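Local atomic coordinates of glycosyl hydrolase (PDB entry 5NDX), a protein that probably hydrolyses O-glycosidic bonds as a family 39 glycosidase and bacterial orthologue of human alpha-L-iduronidase. Residues K222-S227 with T232-A237; I291-D296 with L388-D393. The protein carries 2 engineered substitutions. All blocks are in the same frame, centred on the assembly; numbering follows the deposited sequence.

In the fold
Interaction 1 and interaction 2 meet at T235, at the start of helix 235-252, which touches Q294 and I291 of helix 282-300. Interaction 1 joins a loop after strand 216-219 to the start of helix 235-252; interaction 2 sets the adjacent helix 282-300 against the short helix 390-393. Their centres lie about 15 Å apart, yet they touch directly: T235 OG1 and Q294 NE2 are 3.0 Å apart, a probable hydrogen bond, and T235 CG2 packs 3.5 Å from I291 CG1. Interaction 1 reaches a bound 8U8 through K222 NZ, 2.9 Å from O6 of the ligand, whereas interaction 2 lies away from the ligand pocket.

Interaction 1: residues K222-S227 with T232-A237; sequences KGVNGS and TPKTNA. With 8U8 ((2~{R},3~{S},4~{S},5~{R},6~{S})-6-(4-methyl-2-oxidanylidene-chromen-7-yl)oxy-3,4,5-tris(oxidanyl)oxane-2-carboxylic acid), chain M.
G223 and K234 bring their backbones together through a single hydrogen bond, K234 N to G223 O at 2.9 Å, nearly straight at the hydrogen (168°) although the donor stands 48° above the carbonyl plane. Close by, G223 CA and P233 CA are 4.5 Å apart. A water bridges the carbonyls of G223 and K234, lying 2.9 Å from G223 O and 2.8 Å from K234 O. V224 supplies the apolar part: its CB rests 3.6 Å from T232 O, and CG1 lies over the N and CA of P233. Its other methyl, CG2, turned anti to the backbone N, meets the end of K234, whose bent chain folds back until NZ donates to T232 O in the carbonyl plane at 2.9 Å. K222 runs the other way, its extended chain carrying NZ to the carboxylate oxygen O6 of 8U8 at 2.9 Å, while E265 and D267 form salt bridges with the same ammonium. A methionine in its place would probably leave the ligand carboxylate without this cationic mate and the two acidic neighbours without their shared counter-charge. A loop of this kind, leading from the sixth strand of the TIM barrel to its following helix while offering a side chain to the ligand, is a beta-alpha loop lining the pocket of this barrel fold.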
loop_
_atom_site.group_PDB
_atom_site.type_symbol
_atom_site.label_atom_id
_atom_site.label_comp_id
_atom_site.label_asym_id
_atom_site.label_seq_id
_atom_site.Cartn_x
_atom_site.Cartn_y
_atom_site.Cartn_z
ATOM N N LYS A 222 -10.993 1.824 -12.056
ATOM C CA LYS A 222 -11.378 0.789 -11.116
ATOM C C LYS A 222 -12.056 -0.363 -11.795
ATOM O O LYS A 222 -12.529 -0.265 -12.926
ATOM C CB LYS A 222 -12.276 1.388 -10.036
ATOM C CG LYS A 222 -11.602 2.581 -9.379
ATOM C CD LYS A 222 -12.116 2.870 -7.976
ATOM C CE LYS A 222 -11.642 4.219 -7.387
ATOM N NZ LYS A 222 -11.571 4.201 -5.882
ATOM N N GLY A 223 -12.078 -1.486 -11.104
ATOM C CA GLY A 223 -12.507 -2.733 -11.730
ATOM C C GLY A 223 -13.990 -2.882 -12.053
ATOM O O GLY A 223 -14.357 -3.535 -13.012
ATOM N N VAL A 224 -14.840 -2.296 -11.241
ATOM C CA VAL A 224 -16.286 -2.421 -11.448
ATOM C C VAL A 224 -16.997 -1.344 -10.626
ATOM O O VAL A 224 -16.470 -0.815 -9.646
ATOM C CB VAL A 224 -16.843 -3.842 -11.125
ATOM C CG1 VAL A 224 -16.805 -4.120 -9.626
ATOM C CG2 VAL A 224 -18.250 -4.065 -11.695
ATOM N N ASN A 225 -18.179 -1.008 -11.100
ATOM C CA ASN A 225 -19.022 -0.006 -10.525
ATOM C C ASN A 225 -19.419 -0.295 -9.078
ATOM O O ASN A 225 -19.469 -1.442 -8.666
ATOM C CB ASN A 225 -20.315 0.102 -11.391
ATOM C CG ASN A 225 -20.996 1.435 -11.234
ATOM O OD1 ASN A 225 -20.380 2.450 -10.803
ATOM N ND2 ASN A 225 -22.284 1.475 -11.614
ATOM N N GLY A 226 -19.698 0.775 -8.344
ATOM C CA GLY A 226 -20.211 0.734 -6.978
ATOM C C GLY A 226 -21.581 0.080 -6.960
ATOM O O GLY A 226 -22.328 0.294 -7.873
ATOM N N SER A 227 -21.865 -0.767 -5.957
ATOM C CA SER A 227 -23.167 -1.389 -5.817
ATOM C C SER A 227 -23.275 -2.016 -4.441
ATOM O O SER A 227 -22.274 -2.366 -3.841
ATOM C CB SER A 227 -23.296 -2.493 -6.881
ATOM O OG SER A 227 -24.472 -3.185 -6.721
ATOM N N THR A 232 -18.814 -8.251 -10.162
ATOM C CA THR A 232 -17.542 -8.916 -10.411
ATOM C C THR A 232 -16.509 -7.918 -10.977
ATOM O O THR A 232 -16.736 -7.361 -12.029
ATOM C CB THR A 232 -17.748 -10.093 -11.383
ATOM O OG1 THR A 232 -18.530 -11.084 -10.704
ATOM C CG2 THR A 232 -16.419 -10.731 -11.724
ATOM N N PRO A 233 -15.408 -7.650 -10.270
ATOM C CA PRO A 233 -14.356 -6.806 -10.901
ATOM C C PRO A 233 -13.912 -7.283 -12.299
ATOM O O PRO A 233 -13.751 -8.468 -12.499
ATOM C CB PRO A 233 -13.172 -6.927 -9.925
ATOM C CG PRO A 233 -13.820 -7.201 -8.592
ATOM C CD PRO A 233 -15.017 -8.092 -8.922
ATOM N N LYS A 234 -13.760 -6.373 -13.251
ATOM C CA LYS A 234 -13.210 -6.677 -14.593
ATOM C C LYS A 234 -11.775 -6.113 -14.653
ATOM O O LYS A 234 -11.571 -4.971 -15.033
ATOM C CB LYS A 234 -14.074 -6.016 -15.715
ATOM C CG LYS A 234 -15.348 -6.770 -16.098
ATOM C CD LYS A 234 -16.079 -7.289 -14.859
ATOM C CE LYS A 234 -17.537 -7.799 -15.021
ATOM N NZ LYS A 234 -18.471 -6.842 -14.326
ATOM N N THR A 235 -10.811 -6.889 -14.213
ATOM C CA THR A 235 -9.485 -6.344 -13.960
ATOM C C THR A 235 -8.778 -5.960 -15.269
ATOM O O THR A 235 -8.144 -4.896 -15.334
ATOM C CB THR A 235 -8.618 -7.279 -13.104
ATOM O OG1 THR A 235 -8.585 -8.581 -13.691
ATOM C CG2 THR A 235 -9.177 -7.408 -11.729
ATOM N N ASN A 236 -8.852 -6.815 -16.278
ATOM C CA ASN A 236 -8.232 -6.492 -17.570
ATOM C C ASN A 236 -8.776 -5.218 -18.203
ATOM O O ASN A 236 -8.016 -4.519 -18.927
ATOM C CB ASN A 236 -8.256 -7.684 -18.561
ATOM C CG ASN A 236 -6.992 -8.598 -18.447
ATOM O OD1 ASN A 236 -7.106 -9.831 -18.358
ATOM N ND2 ASN A 236 -5.829 -8.023 -18.466
ATOM N N ALA A 237 -10.022 -4.838 -17.882
ATOM C CA ALA A 237 -10.565 -3.609 -18.453
ATOM C C ALA A 237 -9.933 -2.356 -17.863
ATOM O O ALA A 237 -9.970 -1.288 -18.474
ATOM C CB ALA A 237 -12.093 -3.569 -18.347
HETATM C C15 8U8 M . -19.501 10.543 -7.637
HETATM C C13 8U8 M . -18.606 9.859 -8.491
HETATM C C14 8U8 M . -18.900 9.800 -9.856
HETATM C C16 8U8 M . -18.023 9.166 -10.741
HETATM O O9 8U8 M . -18.364 9.126 -11.922
HETATM O O8 8U8 M . -16.859 8.572 -10.293
HETATM C C11 8U8 M . -16.482 8.711 -8.980
HETATM C C10 8U8 M . -15.234 8.220 -8.581
HETATM C C12 8U8 M . -17.360 9.346 -8.059
HETATM C C7 8U8 M . -16.915 9.493 -6.731
HETATM C C8 8U8 M . -15.664 9.005 -6.339
HETATM C C9 8U8 M . -14.818 8.355 -7.252
HETATM O O2 8U8 M . -13.560 7.889 -6.920
HETATM C C5 8U8 M . -13.153 7.489 -5.554
HETATM O O1 8U8 M . -14.159 6.622 -5.009
HETATM C C1 8U8 M . -14.160 6.398 -3.652
HETATM C C6 8U8 M . -14.491 5.018 -3.577
HETATM O O7 8U8 M . -15.044 4.652 -2.547
HETATM O O6 8U8 M . -14.166 4.332 -4.530
HETATM C C2 8U8 M . -12.795 6.534 -2.912
HETATM O O5 8U8 M . -12.002 5.358 -3.177
HETATM C C3 8U8 M . -12.016 7.877 -3.262
HETATM O O4 8U8 M . -11.969 8.696 -2.145
HETATM C C4 8U8 M . -12.667 8.626 -4.467
HETATM O O3 8U8 M . -11.707 9.654 -4.946
HETATM O O HOH W 1 -12.866 -2.454 -15.316
#

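Interaction 2: residues I291-D296 with L388-D393; sequences IIEQHD and LDPDQD
E293 and P390 meet where the carboxylate of the first lies against the ring of the second, E293 OE2 standing 4.0 Å from P390 CG, with the two side chains crossing at about a right angle. E293 reaches the ring because its CG is anti to the backbone N (chi1 -173°) and the chain then bends at chi2. Beside this pair, Q294 brings its aliphatic CG to 4.0 Å from D391 OD1, the amide and carboxylate planes being inclined 56° to each other. No direct hydrogen bond spans the two segments; a water does the work, accepting from Q294 NE2 at 3.0 Å and donating to D391 OD1 at 2.7 Å. The contact joins two parts of the fold: helix 282-300, which follows the seventh strand of the TIM barrel, and the short helix 390-393, which connects the antiparallel strands 378-385 and 395-401 of the neighbouring mixed beta-sheet. Two carboxylates are brought near each other here, E293 OE1 and D391 OD1 being 5.3 Å apart, and R297 probably tempers their mutual repulsion by forming salt bridges with both residues. The amide of Q294 has a second partner in T235. D389 takes the N-cap position of the short helix, and its carbonyl oxygen accepts from the backbone N of both Q392 and D393. Within helix 282-300, H295 ND1 donates to I291 O at 2.8 Å; that oxygen lies in the plane of the imidazole, and ND1 comes from the face of the carbonyl opposite the one approached by H295 N. The same ring meets F307 on the eighth barrel strand.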
loop_
_atom_site.group_PDB
_atom_site.type_symbol
_atom_site.label_atom_id
_atom_site.label_comp_id
_atom_site.label_asym_id
_atom_site.label_seq_id
_atom_site.Cartn_x
_atom_site.Cartn_y
_atom_site.Cartn_z
ATOM N N ILE A 291 -4.113 -7.551 -10.747
ATOM C CA ILE A 291 -4.114 -6.215 -11.361
ATOM C C ILE A 291 -2.672 -5.697 -11.627
ATOM O O ILE A 291 -2.333 -5.205 -12.732
ATOM C CB ILE A 291 -4.883 -5.249 -10.499
ATOM C CG1 ILE A 291 -6.388 -5.532 -10.628
ATOM C CG2 ILE A 291 -4.616 -3.799 -10.872
ATOM C CD1 ILE A 291 -7.198 -4.929 -9.512
ATOM N N ILE A 292 -1.820 -5.860 -10.630
ATOM C CA ILE A 292 -0.423 -5.522 -10.785
ATOM C C ILE A 292 0.233 -6.303 -11.908
ATOM O O ILE A 292 0.902 -5.712 -12.788
ATOM C CB ILE A 292 0.330 -5.679 -9.449
ATOM C CG1 ILE A 292 -0.091 -4.508 -8.526
ATOM C CG2 ILE A 292 1.839 -5.776 -9.684
ATOM C CD1 ILE A 292 0.178 -4.712 -7.041
ATOM N N GLU A 293 0.043 -7.627 -11.918
ATOM C CA GLU A 293 0.708 -8.419 -12.932
ATOM C C GLU A 293 0.231 -8.064 -14.356
ATOM O O GLU A 293 1.032 -8.058 -15.303
ATOM C CB GLU A 293 0.558 -9.905 -12.635
ATOM C CG GLU A 293 1.363 -10.806 -13.548
ATOM C CD GLU A 293 0.679 -11.188 -14.858
ATOM O OE1 GLU A 293 -0.544 -11.014 -15.012
ATOM O OE2 GLU A 293 1.409 -11.730 -15.727
ATOM N N GLN A 294 -1.056 -7.783 -14.507
ATOM C CA GLN A 294 -1.595 -7.340 -15.778
ATOM C C GLN A 294 -0.963 -6.014 -16.255
ATOM O O GLN A 294 -0.671 -5.849 -17.446
ATOM C CB GLN A 294 -3.121 -7.166 -15.706
ATOM C CG GLN A 294 -3.905 -8.463 -15.619
ATOM C CD GLN A 294 -5.350 -8.249 -15.158
ATOM O OE1 GLN A 294 -5.728 -7.203 -14.670
ATOM N NE2 GLN A 294 -6.126 -9.269 -15.246
ATOM N N HIS A 295 -0.801 -5.058 -15.354
ATOM C CA HIS A 295 -0.125 -3.823 -15.722
ATOM C C HIS A 295 1.338 -4.089 -16.136
ATOM O O HIS A 295 1.823 -3.520 -17.115
ATOM C CB HIS A 295 -0.174 -2.808 -14.575
ATOM C CG HIS A 295 -1.468 -2.090 -14.485
ATOM N ND1 HIS A 295 -2.602 -2.677 -13.967
ATOM C CD2 HIS A 295 -1.818 -0.826 -14.848
ATOM C CE1 HIS A 295 -3.605 -1.814 -14.038
ATOM N NE2 HIS A 295 -3.152 -0.682 -14.561
ATOM N N ASP A 296 2.027 -4.950 -15.401
ATOM C CA ASP A 296 3.400 -5.272 -15.728
ATOM C C ASP A 296 3.511 -5.963 -17.112
ATOM O O ASP A 296 4.335 -5.562 -17.943
ATOM C CB ASP A 296 4.046 -6.139 -14.644
ATOM C CG ASP A 296 5.546 -6.315 -14.857
ATOM O OD1 ASP A 296 6.339 -5.340 -14.789
ATOM O OD2 ASP A 296 5.923 -7.451 -15.081
ATOM N N LEU A 388 2.083 -20.498 -19.336
ATOM C CA LEU A 388 1.164 -19.745 -18.490
ATOM C C LEU A 388 0.232 -18.951 -19.406
ATOM O O LEU A 388 0.675 -18.444 -20.420
ATOM C CB LEU A 388 1.949 -18.796 -17.617
ATOM C CG LEU A 388 2.215 -19.135 -16.171
ATOM C CD1 LEU A 388 2.158 -20.591 -15.791
ATOM C CD2 LEU A 388 3.431 -18.383 -15.631
ATOM N N ASP A 389 -1.017 -18.817 -19.003
ATOM C CA ASP A 389 -1.975 -17.983 -19.715
ATOM C C ASP A 389 -2.878 -17.293 -18.694
ATOM O O ASP A 389 -4.039 -17.683 -18.515
ATOM C CB ASP A 389 -2.799 -18.858 -20.665
ATOM C CG ASP A 389 -3.646 -18.035 -21.639
ATOM O OD1 ASP A 389 -3.683 -16.797 -21.573
ATOM O OD2 ASP A 389 -4.307 -18.650 -22.457
ATOM N N PRO A 390 -2.328 -16.291 -17.990
ATOM C CA PRO A 390 -3.008 -15.727 -16.824
ATOM C C PRO A 390 -4.345 -15.106 -17.130
ATOM O O PRO A 390 -5.257 -15.253 -16.341
ATOM C CB PRO A 390 -2.023 -14.699 -16.269
ATOM C CG PRO A 390 -0.973 -14.547 -17.282
ATOM C CD PRO A 390 -1.027 -15.645 -18.260
ATOM N N ASP A 391 -4.479 -14.476 -18.290
ATOM C CA ASP A 391 -5.771 -13.866 -18.651
ATOM C C ASP A 391 -6.880 -14.903 -18.846
ATOM O O ASP A 391 -8.013 -14.585 -18.603
ATOM C CB ASP A 391 -5.650 -12.920 -19.851
ATOM C CG ASP A 391 -4.681 -11.755 -19.590
ATOM O OD1 ASP A 391 -4.537 -11.263 -18.445
ATOM O OD2 ASP A 391 -4.061 -11.310 -20.552
ATOM N N GLN A 392 -6.550 -16.139 -19.176
ATOM C CA GLN A 392 -7.529 -17.227 -19.307
ATOM C C GLN A 392 -7.684 -18.050 -18.050
ATOM O O GLN A 392 -8.785 -18.332 -17.678
ATOM C CB GLN A 392 -7.129 -18.204 -20.425
ATOM C CG GLN A 392 -7.074 -17.592 -21.819
ATOM C CD GLN A 392 -8.445 -17.174 -22.294
ATOM O OE1 GLN A 392 -9.345 -18.016 -22.423
ATOM N NE2 GLN A 392 -8.627 -15.881 -22.539
ATOM N N ASP A 393 -6.620 -18.521 -17.417
ATOM C CA ASP A 393 -6.843 -19.428 -16.273
ATOM C C ASP A 393 -6.411 -18.924 -14.882
ATOM O O ASP A 393 -6.499 -19.644 -13.920
ATOM C CB ASP A 393 -6.235 -20.791 -16.558
ATOM C CG ASP A 393 -4.759 -20.723 -16.794
ATOM O OD1 ASP A 393 -4.094 -19.906 -16.105
ATOM O OD2 ASP A 393 -4.258 -21.460 -17.686
HETATM O O HOH W 2 -4.673 -11.875 -15.862
#